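Local atomic coordinates of A-type flavoprotein (Giardia intestinalis, PDB entry 2Q9U), a protein that carries FMN and a mu-oxo-diiron centre and scavenges O2 in the parasite, probably by passing electrons from the flavin to the irons. Residues Y267-L275 with I378-L389; T305-P316 with L338-A349. One frame throughout, in Å; residues are numbered along the deposited sequence.

How the contacts relate
Both contacts lie in the flavodoxin-like part of the chain and meet at FMN, their centres about 17 Å apart. Along the sequence, 305-316 and 338-349 of contact 2 fall between 267-275 and 378-389 of contact 1. They share the five-stranded parallel sheet: contact 2 pairs strand 310-314 with strand 344-350, and the next strand out, 378-381, belongs to contact 1, whose helix 269-283 packs on this sheet. They touch directly, Gly-348 N lying 3.0 Å from Ile-378 O and Thr-270 OG1 reaching Ala-349 N. Contact 1 thus supplies much of the phosphate site, while contact 2 runs from the opposite end of these strands up to the phosphate end of FMN.

Contact 1 (Y267-L275 with I378-L389); sequences YGTTHRMAL and ITFKFNYTEELL. With FMN (flavin mononucleotide), chain F.
Helix 269-275 runs roughly antiparallel to strand 378-381, at 142° with the axes 10.8 Å apart at their closest, and the backbones come nearest at Thr-269 with Asn-383 and Met-273 with Leu-389. Met-273 fills the middle. Its chi1 of -68° brings Met-273 CG 3.7 Å from Phe-380 CE1, with the sulfur oblique to that ring, a Met-aromatic contact; bends at chi2 and chi3 turn SD toward helix 386-409, where Leu-388 and Leu-389 pack against it, and leave Met-273 CE 3.6 Å from Ile-378 CG2. Arg-272 crosses Tyr-384 at about a right angle and lays CG over one ring face as a CH-pi contact; Asn-383 OD1 sits near the rim of the opposite face, while Asn-383 ND2 bonds to Ile-118 O of the second subunit. The same ring turns an edge to Thr-269, Tyr-384 CD2 lying 3.7 Å from Thr-269 CB. This is the phosphate site of a flavodoxin-like fold, where the turn after the first strand and the start of the next helix wrap the FMN phosphate. Thr-269 OG1, between backbone N and carbonyl carbon (chi1 68°), bonds FMN O3P at 2.9 Å, the same oxygen its amide holds; Thr-270 grips O1P likewise through N and OG1. Tyr-267 N gives FMN O2P a nearly straight bond of 2.6 Å, and the Tyr-267 hydroxyl bonds to Glu-87 of the second subunit, a residue of its diiron pocket.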
loop_
_atom_site.group_PDB
_atom_site.type_symbol
_atom_site.label_atom_id
_atom_site.label_comp_id
_atom_site.label_asym_id
_atom_site.label_seq_id
_atom_site.Cartn_x
_atom_site.Cartn_y
_atom_site.Cartn_z
ATOM N N TYR A 267 19.452 -7.433 -0.383
ATOM C CA TYR A 267 20.462 -6.587 0.281
ATOM C C TYR A 267 21.167 -5.626 -0.689
ATOM O O TYR A 267 22.157 -4.988 -0.333
ATOM C CB TYR A 267 21.478 -7.429 1.063
ATOM C CG TYR A 267 20.925 -7.988 2.359
ATOM C CD1 TYR A 267 20.989 -7.235 3.556
ATOM C CD2 TYR A 267 20.352 -9.261 2.403
ATOM C CE1 TYR A 267 20.472 -7.743 4.780
ATOM C CE2 TYR A 267 19.831 -9.783 3.616
ATOM C CZ TYR A 267 19.894 -9.005 4.796
ATOM O OH TYR A 267 19.386 -9.515 5.984
ATOM N N GLY A 268 20.655 -5.515 -1.909
ATOM C CA GLY A 268 21.043 -4.371 -2.755
ATOM C C GLY A 268 22.252 -4.552 -3.664
ATOM O O GLY A 268 22.562 -3.654 -4.442
ATOM N N THR A 269 22.937 -5.692 -3.597
ATOM C CA THR A 269 24.099 -5.882 -4.489
ATOM C C THR A 269 23.686 -6.139 -5.945
ATOM O O THR A 269 24.345 -5.644 -6.875
ATOM C CB THR A 269 25.110 -6.955 -4.000
ATOM O OG1 THR A 269 24.519 -8.256 -4.062
ATOM C CG2 THR A 269 25.573 -6.644 -2.545
ATOM N N THR A 270 22.608 -6.907 -6.140
ATOM C CA THR A 270 22.047 -7.095 -7.490
ATOM C C THR A 270 21.569 -5.736 -8.042
ATOM O O THR A 270 21.719 -5.434 -9.242
ATOM C CB THR A 270 20.897 -8.137 -7.544
ATOM O OG1 THR A 270 21.338 -9.390 -7.008
ATOM C CG2 THR A 270 20.455 -8.371 -8.994
ATOM N N HIS A 271 20.989 -4.928 -7.161
ATOM C CA HIS A 271 20.630 -3.536 -7.495
ATOM C C HIS A 271 21.819 -2.669 -7.951
ATOM O O HIS A 271 21.728 -1.970 -8.967
ATOM C CB HIS A 271 19.908 -2.865 -6.331
ATOM C CG HIS A 271 19.508 -1.460 -6.628
ATOM N ND1 HIS A 271 18.311 -1.146 -7.232
ATOM C CD2 HIS A 271 20.174 -0.285 -6.474
ATOM C CE1 HIS A 271 18.242 0.162 -7.409
ATOM N NE2 HIS A 271 19.356 0.706 -6.959
ATOM N N ARG A 272 22.928 -2.690 -7.218
ATOM C CA ARG A 272 24.108 -1.904 -7.613
ATOM C C ARG A 272 24.695 -2.368 -8.961
ATOM O O ARG A 272 25.103 -1.544 -9.783
ATOM C CB ARG A 272 25.203 -1.944 -6.547
ATOM C CG ARG A 272 26.451 -1.102 -6.908
ATOM C CD ARG A 272 26.127 0.384 -6.784
ATOM N NE ARG A 272 27.147 1.301 -7.328
ATOM C CZ ARG A 272 27.360 1.556 -8.623
ATOM N NH1 ARG A 272 26.688 0.925 -9.583
ATOM N NH2 ARG A 272 28.288 2.439 -8.956
ATOM N N MET A 273 24.724 -3.672 -9.186
ATOM C CA MET A 273 25.181 -4.174 -10.482
ATOM C C MET A 273 24.238 -3.711 -11.593
ATOM O O MET A 273 24.683 -3.383 -12.714
ATOM C CB MET A 273 25.285 -5.681 -10.481
ATOM C CG MET A 273 26.381 -6.195 -9.603
ATOM S SD MET A 273 27.960 -6.041 -10.438
ATOM C CE MET A 273 27.839 -7.519 -11.464
ATOM N N ALA A 274 22.937 -3.693 -11.286
ATOM C CA ALA A 274 21.930 -3.190 -12.229
ATOM C C ALA A 274 22.224 -1.769 -12.628
ATOM O O ALA A 274 22.093 -1.427 -13.812
ATOM C CB ALA A 274 20.498 -3.292 -11.641
ATOM N N LEU A 275 22.623 -0.931 -11.661
ATOM C CA LEU A 275 22.929 0.468 -11.981
ATOM C C LEU A 275 24.133 0.591 -12.933
ATOM O O LEU A 275 24.155 1.440 -13.824
ATOM C CB LEU A 275 23.174 1.293 -10.698
ATOM C CG LEU A 275 21.959 1.615 -9.814
ATOM C CD1 LEU A 275 22.432 2.180 -8.460
ATOM C CD2 LEU A 275 21.015 2.614 -10.529
ATOM N N ILE A 378 25.658 -12.695 -15.707
ATOM C CA ILE A 378 26.679 -12.366 -14.717
ATOM C C ILE A 378 26.159 -12.823 -13.370
ATOM O O ILE A 378 25.069 -12.459 -12.981
ATOM C CB ILE A 378 27.032 -10.857 -14.679
ATOM C CG1 ILE A 378 27.701 -10.426 -15.996
ATOM C CG2 ILE A 378 27.923 -10.550 -13.472
ATOM C CD1 ILE A 378 27.770 -8.943 -16.187
ATOM N N THR A 379 26.920 -13.678 -12.695
ATOM C CA THR A 379 26.589 -14.074 -11.337
ATOM C C THR A 379 27.816 -13.872 -10.454
ATOM O O THR A 379 28.957 -13.816 -10.936
ATOM C CB THR A 379 26.103 -15.538 -11.251
ATOM O OG1 THR A 379 27.116 -16.415 -11.761
ATOM C CG2 THR A 379 24.873 -15.724 -12.091
ATOM N N PHE A 380 27.565 -13.738 -9.162
ATOM C CA PHE A 380 28.633 -13.514 -8.201
ATOM C C PHE A 380 28.141 -13.893 -6.817
ATOM O O PHE A 380 26.944 -13.809 -6.518
ATOM C CB PHE A 380 29.100 -12.049 -8.226
ATOM C CG PHE A 380 27.998 -11.061 -7.986
ATOM C CD1 PHE A 380 27.134 -10.686 -9.033
ATOM C CD2 PHE A 380 27.805 -10.517 -6.719
ATOM C CE1 PHE A 380 26.098 -9.782 -8.814
ATOM C CE2 PHE A 380 26.787 -9.607 -6.483
ATOM C CZ PHE A 380 25.921 -9.236 -7.526
ATOM N N LYS A 381 29.067 -14.314 -5.970
ATOM C CA LYS A 381 28.772 -14.671 -4.590
ATOM C C LYS A 381 28.817 -13.512 -3.598
ATOM O O LYS A 381 29.830 -12.922 -3.379
ATOM C CB LYS A 381 29.622 -15.874 -4.144
ATOM C CG LYS A 381 29.592 -16.166 -2.714
ATOM C CD LYS A 381 30.656 -17.190 -2.353
ATOM C CE LYS A 381 30.636 -18.349 -3.259
ATOM N NZ LYS A 381 30.681 -19.641 -2.518
ATOM N N PHE A 382 27.658 -13.187 -3.073
ATOM C CA PHE A 382 27.449 -12.225 -2.008
ATOM C C PHE A 382 27.577 -10.751 -2.342
ATOM O O PHE A 382 26.663 -10.023 -2.133
ATOM C CB PHE A 382 28.192 -12.598 -0.747
ATOM C CG PHE A 382 27.511 -13.633 0.047
ATOM C CD1 PHE A 382 26.235 -13.430 0.507
ATOM C CD2 PHE A 382 28.117 -14.828 0.292
ATOM C CE1 PHE A 382 25.602 -14.375 1.180
ATOM C CE2 PHE A 382 27.465 -15.787 1.010
ATOM C CZ PHE A 382 26.210 -15.560 1.449
ATOM N N ASN A 383 28.719 -10.350 -2.857
ATOM C CA ASN A 383 29.003 -8.951 -3.060
ATOM C C ASN A 383 29.685 -8.612 -4.377
ATOM O O ASN A 383 30.332 -9.427 -4.931
ATOM C CB ASN A 383 29.847 -8.540 -1.883
ATOM C CG ASN A 383 29.879 -7.070 -1.667
ATOM O OD1 ASN A 383 29.224 -6.313 -2.314
ATOM N ND2 ASN A 383 30.655 -6.672 -0.713
ATOM N N TYR A 384 29.460 -7.409 -4.880
ATOM C CA TYR A 384 30.108 -6.913 -6.091
ATOM C C TYR A 384 31.491 -6.339 -5.724
ATOM O O TYR A 384 31.790 -6.114 -4.540
ATOM C CB TYR A 384 29.239 -5.837 -6.773
ATOM C CG TYR A 384 28.946 -4.654 -5.882
ATOM C CD1 TYR A 384 29.864 -3.597 -5.758
ATOM C CD2 TYR A 384 27.758 -4.596 -5.145
ATOM C CE1 TYR A 384 29.608 -2.526 -4.934
ATOM C CE2 TYR A 384 27.501 -3.537 -4.317
ATOM C CZ TYR A 384 28.431 -2.502 -4.213
ATOM O OH TYR A 384 28.184 -1.439 -3.388
ATOM N N THR A 385 32.312 -6.119 -6.749
ATOM C CA THR A 385 33.608 -5.445 -6.649
ATOM C C THR A 385 33.655 -4.440 -7.773
ATOM O O THR A 385 32.840 -4.516 -8.680
ATOM C CB THR A 385 34.766 -6.420 -6.895
ATOM O OG1 THR A 385 34.595 -7.072 -8.161
ATOM C CG2 THR A 385 34.830 -7.457 -5.799
ATOM N N GLU A 386 34.597 -3.503 -7.734
ATOM C CA GLU A 386 34.811 -2.649 -8.904
ATOM C C GLU A 386 34.973 -3.398 -10.226
ATOM O O GLU A 386 34.501 -2.924 -11.256
ATOM C CB GLU A 386 35.982 -1.712 -8.695
ATOM C CG GLU A 386 35.587 -0.515 -7.853
ATOM C CD GLU A 386 36.509 0.650 -8.055
ATOM O OE1 GLU A 386 37.713 0.418 -8.291
ATOM O OE2 GLU A 386 36.030 1.798 -7.990
ATOM N N GLU A 387 35.631 -4.554 -10.198
ATOM C CA GLU A 387 35.818 -5.350 -11.411
ATOM C C GLU A 387 34.483 -5.872 -11.939
ATOM O O GLU A 387 34.252 -5.854 -13.154
ATOM C CB GLU A 387 36.782 -6.516 -11.166
ATOM N N LEU A 388 33.632 -6.346 -11.020
ATOM C CA LEU A 388 32.293 -6.820 -11.369
ATOM C C LEU A 388 31.392 -5.702 -11.909
ATOM O O LEU A 388 30.676 -5.920 -12.878
ATOM C CB LEU A 388 31.630 -7.537 -10.195
ATOM C CG LEU A 388 31.906 -9.035 -10.050
ATOM C CD1 LEU A 388 31.618 -9.472 -8.602
ATOM C CD2 LEU A 388 31.099 -9.879 -11.041
ATOM N N LEU A 389 31.423 -4.526 -11.287
ATOM C CA LEU A 389 30.710 -3.355 -11.818
ATOM C C LEU A 389 31.136 -3.002 -13.267
ATOM O O LEU A 389 30.301 -2.659 -14.110
ATOM C CB LEU A 389 30.930 -2.136 -10.910
ATOM C CG LEU A 389 30.397 -2.267 -9.473
ATOM C CD1 LEU A 389 30.730 -1.011 -8.688
ATOM C CD2 LEU A 389 28.871 -2.493 -9.488
HETATM N N1 FMN F . 21.750 -18.121 -1.831
HETATM C C2 FMN F . 21.779 -19.285 -2.542
HETATM O O2 FMN F . 22.757 -19.536 -3.265
HETATM N N3 FMN F . 20.739 -20.187 -2.428
HETATM C C4 FMN F . 19.635 -19.920 -1.634
HETATM O O4 FMN F . 18.687 -20.701 -1.687
HETATM C C4A FMN F . 19.592 -18.716 -0.907
HETATM N N5 FMN F . 18.531 -18.399 -0.064
HETATM C C5A FMN F . 18.555 -17.199 0.639
HETATM C C6 FMN F . 17.495 -16.864 1.489
HETATM C C7 FMN F . 17.495 -15.653 2.203
HETATM C C7M FMN F . 16.434 -15.445 3.250
HETATM C C8 FMN F . 18.566 -14.768 2.079
HETATM C C8M FMN F . 18.557 -13.413 2.741
HETATM C C9 FMN F . 19.626 -15.100 1.237
HETATM C C9A FMN F . 19.630 -16.308 0.514
HETATM N N10 FMN F . 20.687 -16.629 -0.335
HETATM C C10 FMN F . 20.677 -17.829 -1.014
HETATM C "C1'" FMN F . 21.866 -15.719 -0.511
HETATM C "C2'" FMN F . 21.552 -14.527 -1.412
HETATM O "O2'" FMN F . 21.322 -14.915 -2.765
HETATM C "C3'" FMN F . 22.716 -13.553 -1.219
HETATM O "O3'" FMN F . 22.548 -12.949 0.055
HETATM C "C4'" FMN F . 22.809 -12.455 -2.259
HETATM O "O4'" FMN F . 24.055 -11.785 -2.122
HETATM C "C5'" FMN F . 21.695 -11.428 -2.101
HETATM O "O5'" FMN F . 21.704 -10.562 -3.223
HETATM P P FMN F . 21.176 -9.072 -3.039
HETATM O O1P FMN F . 20.938 -8.545 -4.443
HETATM O O2P FMN F . 19.904 -9.141 -2.243
HETATM O O3P FMN F . 22.188 -8.208 -2.307
#

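Contact 2 (T305-P316 with L338-A349); sequences TYDSGAVAFASP and LIKGKPAFAFGA. With FMN (flavin mononucleotide), chain F.
Lys-342 NZ is gripped by three backbone carbonyls: Ser-308 O at 2.7 Å, Thr-305 O at 2.8 Å and Tyr-306 O at 2.9 Å. Its chain, extended beyond CG, carries the ammonium to the carbonyls of the last turn of helix 298-306 and of the loop after it. Ser-308 O receives it in the carbonyl plane and Thr-305 O nearly end-on, whereas at Tyr-306 O the donor stands above the plane. Beyond this, strands 310-314 and 344-349 pair in parallel, neighbours in a beta-alpha-beta unit in which helix 324-336 links the two strands. Val-311 N to Pro-343 O and Phe-313 N to Phe-345 O are sound bonds; toward the FMN end the pairing slackens, and Ser-315 N to Phe-347 O is weak at 3.4 Å. On one face of the sheet Ala-314 CB sits over the centre of the Phe-347 ring, 3.5 Å from its centroid, and Ala-312 CB lies at the ring's edge. The chi1 of 58° brings that ring back over the neighbouring strand. Val-311 meets Ile-339 and Ala-344 on the other face. Pro-316 CB and Ala-349 CB approach FMN O5'. Three carbonyl oxygens around one buried ammonium probably favour the charged lysine, which may offset the partial negative charge of carbonyls around the last helical turn.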
loop_
_atom_site.group_PDB
_atom_site.type_symbol
_atom_site.label_atom_id
_atom_site.label_comp_id
_atom_site.label_asym_id
_atom_site.label_seq_id
_atom_site.Cartn_x
_atom_site.Cartn_y
_atom_site.Cartn_z
ATOM N N THR A 305 8.587 -2.835 -21.012
ATOM C CA THR A 305 9.058 -3.921 -21.883
ATOM C C THR A 305 8.419 -3.860 -23.281
ATOM O O THR A 305 9.070 -4.230 -24.268
ATOM C CB THR A 305 8.847 -5.322 -21.256
ATOM O OG1 THR A 305 7.457 -5.534 -20.935
ATOM C CG2 THR A 305 9.693 -5.488 -19.972
ATOM N N TYR A 306 7.152 -3.478 -23.340
ATOM C CA TYR A 306 6.457 -3.134 -24.586
ATOM C C TYR A 306 7.329 -2.465 -25.676
ATOM O O TYR A 306 7.410 -2.934 -26.758
ATOM C CB TYR A 306 5.202 -2.314 -24.283
ATOM C CG TYR A 306 4.461 -1.713 -25.455
ATOM C CD1 TYR A 306 3.625 -2.452 -26.210
ATOM C CD2 TYR A 306 4.576 -0.380 -25.767
ATOM C CE1 TYR A 306 2.930 -1.892 -27.263
ATOM C CE2 TYR A 306 3.922 0.180 -26.800
ATOM C CZ TYR A 306 3.084 -0.588 -27.550
ATOM O OH TYR A 306 2.404 -0.049 -28.570
ATOM N N ASP A 307 8.012 -1.395 -25.297
ATOM C CA ASP A 307 8.669 -0.533 -26.274
ATOM C C ASP A 307 10.160 -0.406 -25.981
ATOM O O ASP A 307 10.797 0.574 -26.369
ATOM C CB ASP A 307 8.016 0.850 -26.292
ATOM C CG ASP A 307 8.255 1.624 -25.009
ATOM O OD1 ASP A 307 8.794 1.034 -24.049
ATOM O OD2 ASP A 307 7.903 2.821 -24.961
ATOM N N SER A 308 10.711 -1.402 -25.295
ATOM C CA SER A 308 12.162 -1.529 -25.153
ATOM C C SER A 308 12.695 -2.304 -26.351
ATOM O O SER A 308 12.033 -3.232 -26.852
ATOM C CB SER A 308 12.522 -2.293 -23.857
ATOM O OG SER A 308 12.144 -1.569 -22.705
ATOM N N GLY A 309 13.900 -1.942 -26.771
ATOM C CA GLY A 309 14.627 -2.651 -27.814
ATOM C C GLY A 309 15.391 -3.815 -27.214
ATOM O O GLY A 309 15.778 -4.724 -27.929
ATOM N N ALA A 310 15.568 -3.794 -25.891
ATOM C CA ALA A 310 16.224 -4.876 -25.169
ATOM C C ALA A 310 15.866 -4.815 -23.684
ATOM O O ALA A 310 15.583 -3.738 -23.136
ATOM C CB ALA A 310 17.772 -4.803 -25.325
ATOM N N VAL A 311 15.955 -5.966 -23.032
ATOM C CA VAL A 311 15.630 -6.044 -21.594
ATOM C C VAL A 311 16.674 -6.838 -20.810
ATOM O O VAL A 311 17.425 -7.653 -21.370
ATOM C CB VAL A 311 14.213 -6.664 -21.334
ATOM C CG1 VAL A 311 13.121 -5.799 -21.944
ATOM C CG2 VAL A 311 14.100 -8.153 -21.844
ATOM N N ALA A 312 16.702 -6.598 -19.507
ATOM C CA ALA A 312 17.405 -7.496 -18.579
ATOM C C ALA A 312 16.512 -7.820 -17.373
ATOM O O ALA A 312 15.749 -6.956 -16.902
ATOM C CB ALA A 312 18.746 -6.868 -18.123
ATOM N N PHE A 313 16.588 -9.072 -16.911
ATOM C CA PHE A 313 15.911 -9.493 -15.698
ATOM C C PHE A 313 16.922 -10.029 -14.697
ATOM O O PHE A 313 17.850 -10.786 -15.054
ATOM C CB PHE A 313 14.872 -10.559 -15.996
ATOM C CG PHE A 313 13.572 -10.006 -16.543
ATOM C CD1 PHE A 313 13.508 -9.506 -17.857
ATOM C CD2 PHE A 313 12.432 -9.975 -15.760
ATOM C CE1 PHE A 313 12.314 -8.988 -18.386
ATOM C CE2 PHE A 313 11.207 -9.482 -16.295
ATOM C CZ PHE A 313 11.163 -8.975 -17.606
ATOM N N ALA A 314 16.726 -9.667 -13.438
ATOM C CA ALA A 314 17.723 -9.989 -12.428
ATOM C C ALA A 314 17.067 -10.312 -11.105
ATOM O O ALA A 314 16.025 -9.763 -10.775
ATOM C CB ALA A 314 18.698 -8.844 -12.271
ATOM N N SER A 315 17.711 -11.201 -10.362
ATOM C CA SER A 315 17.270 -11.568 -9.017
ATOM C C SER A 315 18.414 -12.271 -8.291
ATOM O O SER A 315 19.137 -13.052 -8.915
ATOM C CB SER A 315 16.073 -12.543 -9.103
ATOM O OG SER A 315 15.738 -13.077 -7.839
ATOM N N PRO A 316 18.550 -12.037 -6.965
ATOM C CA PRO A 316 19.349 -12.997 -6.195
ATOM C C PRO A 316 18.666 -14.343 -6.100
ATOM O O PRO A 316 17.450 -14.468 -6.360
ATOM C CB PRO A 316 19.457 -12.333 -4.799
ATOM C CG PRO A 316 18.267 -11.458 -4.694
ATOM C CD PRO A 316 18.068 -10.924 -6.130
ATOM N N LEU A 338 5.391 -9.678 -24.870
ATOM C CA LEU A 338 6.034 -8.371 -25.038
ATOM C C LEU A 338 7.521 -8.399 -25.361
ATOM O O LEU A 338 8.029 -7.456 -25.936
ATOM C CB LEU A 338 5.831 -7.540 -23.773
ATOM C CG LEU A 338 4.353 -7.315 -23.429
ATOM C CD1 LEU A 338 4.241 -6.685 -22.023
ATOM C CD2 LEU A 338 3.672 -6.473 -24.478
ATOM N N ILE A 339 8.225 -9.461 -24.990
ATOM C CA ILE A 339 9.663 -9.499 -25.302
ATOM C C ILE A 339 10.053 -10.614 -26.267
ATOM O O ILE A 339 11.242 -10.907 -26.457
ATOM C CB ILE A 339 10.568 -9.523 -24.034
ATOM C CG1 ILE A 339 10.435 -10.859 -23.273
ATOM C CG2 ILE A 339 10.335 -8.258 -23.142
ATOM C CD1 ILE A 339 11.427 -11.029 -22.107
ATOM N N LYS A 340 9.062 -11.223 -26.905
ATOM C CA LYS A 340 9.349 -12.259 -27.899
ATOM C C LYS A 340 10.296 -11.675 -28.966
ATOM O O LYS A 340 10.032 -10.590 -29.496
ATOM C CB LYS A 340 8.035 -12.752 -28.510
ATOM C CG LYS A 340 8.154 -13.775 -29.598
ATOM C CD LYS A 340 6.750 -14.093 -30.139
ATOM C CE LYS A 340 5.906 -14.871 -29.121
ATOM N NZ LYS A 340 6.198 -16.333 -29.204
ATOM N N GLY A 341 11.394 -12.383 -29.245
ATOM C CA GLY A 341 12.397 -11.960 -30.229
ATOM C C GLY A 341 13.396 -10.897 -29.783
ATOM O O GLY A 341 14.317 -10.584 -30.532
ATOM N N LYS A 342 13.228 -10.357 -28.565
ATOM C CA LYS A 342 14.026 -9.202 -28.102
ATOM C C LYS A 342 15.299 -9.644 -27.382
ATOM O O LYS A 342 15.273 -10.639 -26.652
ATOM C CB LYS A 342 13.214 -8.289 -27.169
ATOM C CG LYS A 342 11.946 -7.732 -27.821
ATOM C CD LYS A 342 11.421 -6.552 -27.030
ATOM C CE LYS A 342 10.210 -5.905 -27.680
ATOM N NZ LYS A 342 9.752 -4.719 -26.901
ATOM N N PRO A 343 16.419 -8.918 -27.597
ATOM C CA PRO A 343 17.642 -9.256 -26.875
ATOM C C PRO A 343 17.338 -9.220 -25.366
ATOM O O PRO A 343 16.708 -8.283 -24.910
ATOM C CB PRO A 343 18.587 -8.108 -27.240
ATOM C CG PRO A 343 18.086 -7.605 -28.567
ATOM C CD PRO A 343 16.597 -7.745 -28.476
ATOM N N ALA A 344 17.723 -10.248 -24.618
ATOM C CA ALA A 344 17.404 -10.316 -23.185
ATOM C C ALA A 344 18.583 -10.891 -22.392
ATOM O O ALA A 344 19.153 -11.932 -22.773
ATOM C CB ALA A 344 16.122 -11.156 -22.935
ATOM N N PHE A 345 18.928 -10.211 -21.294
ATOM C CA PHE A 345 20.104 -10.526 -20.486
ATOM C C PHE A 345 19.631 -10.816 -19.053
ATOM O O PHE A 345 18.558 -10.346 -18.641
ATOM C CB PHE A 345 21.068 -9.334 -20.517
ATOM C CG PHE A 345 22.400 -9.598 -19.893
ATOM C CD1 PHE A 345 23.315 -10.472 -20.511
ATOM C CD2 PHE A 345 22.762 -8.970 -18.715
ATOM C CE1 PHE A 345 24.579 -10.723 -19.946
ATOM C CE2 PHE A 345 24.021 -9.206 -18.124
ATOM C CZ PHE A 345 24.931 -10.089 -18.740
ATOM N N ALA A 346 20.395 -11.628 -18.323
ATOM C CA ALA A 346 20.050 -11.940 -16.928
ATOM C C ALA A 346 21.283 -11.870 -16.046
ATOM O O ALA A 346 22.379 -12.175 -16.497
ATOM C CB ALA A 346 19.371 -13.323 -16.816
ATOM N N PHE A 347 21.109 -11.456 -14.788
ATOM C CA PHE A 347 22.236 -11.433 -13.854
ATOM C C PHE A 347 21.725 -11.522 -12.422
ATOM O O PHE A 347 20.534 -11.411 -12.201
ATOM C CB PHE A 347 23.105 -10.174 -14.046
ATOM C CG PHE A 347 22.354 -8.872 -13.876
ATOM C CD1 PHE A 347 21.609 -8.332 -14.937
ATOM C CD2 PHE A 347 22.387 -8.186 -12.662
ATOM C CE1 PHE A 347 20.895 -7.138 -14.781
ATOM C CE2 PHE A 347 21.663 -6.966 -12.497
ATOM C CZ PHE A 347 20.944 -6.439 -13.573
ATOM N N GLY A 348 22.619 -11.726 -11.458
ATOM C CA GLY A 348 22.172 -11.776 -10.073
ATOM C C GLY A 348 23.186 -12.359 -9.133
ATOM O O GLY A 348 24.068 -13.105 -9.551
ATOM N N ALA A 349 23.043 -12.001 -7.865
ATOM C CA ALA A 349 23.889 -12.522 -6.786
ATOM C C ALA A 349 23.444 -13.902 -6.328
ATOM O O ALA A 349 22.317 -14.318 -6.558
ATOM C CB ALA A 349 23.874 -11.531 -5.611
HETATM N N1 FMN F . 21.750 -18.121 -1.831
HETATM C C2 FMN F . 21.779 -19.285 -2.542
HETATM O O2 FMN F . 22.757 -19.536 -3.265
HETATM N N3 FMN F . 20.739 -20.187 -2.428
HETATM C C4 FMN F . 19.635 -19.920 -1.634
HETATM O O4 FMN F . 18.687 -20.701 -1.687
HETATM C C4A FMN F . 19.592 -18.716 -0.907
HETATM N N5 FMN F . 18.531 -18.399 -0.064
HETATM C C5A FMN F . 18.555 -17.199 0.639
HETATM C C6 FMN F . 17.495 -16.864 1.489
HETATM C C7 FMN F . 17.495 -15.653 2.203
HETATM C C7M FMN F . 16.434 -15.445 3.250
HETATM C C8 FMN F . 18.566 -14.768 2.079
HETATM C C8M FMN F . 18.557 -13.413 2.741
HETATM C C9 FMN F . 19.626 -15.100 1.237
HETATM C C9A FMN F . 19.630 -16.308 0.514
HETATM N N10 FMN F . 20.687 -16.629 -0.335
HETATM C C10 FMN F . 20.677 -17.829 -1.014
HETATM C "C1'" FMN F . 21.866 -15.719 -0.511
HETATM C "C2'" FMN F . 21.552 -14.527 -1.412
HETATM O "O2'" FMN F . 21.322 -14.915 -2.765
HETATM C "C3'" FMN F . 22.716 -13.553 -1.219
HETATM O "O3'" FMN F . 22.548 -12.949 0.055
HETATM C "C4'" FMN F . 22.809 -12.455 -2.259
HETATM O "O4'" FMN F . 24.055 -11.785 -2.122
HETATM C "C5'" FMN F . 21.695 -11.428 -2.101
HETATM O "O5'" FMN F . 21.704 -10.562 -3.223
HETATM P P FMN F . 21.176 -9.072 -3.039
HETATM O O1P FMN F . 20.938 -8.545 -4.443
HETATM O O2P FMN F . 19.904 -9.141 -2.243
HETATM O O3P FMN F . 22.188 -8.208 -2.307
HETATM O O HOH W 1 6.479 -5.887 -27.630
#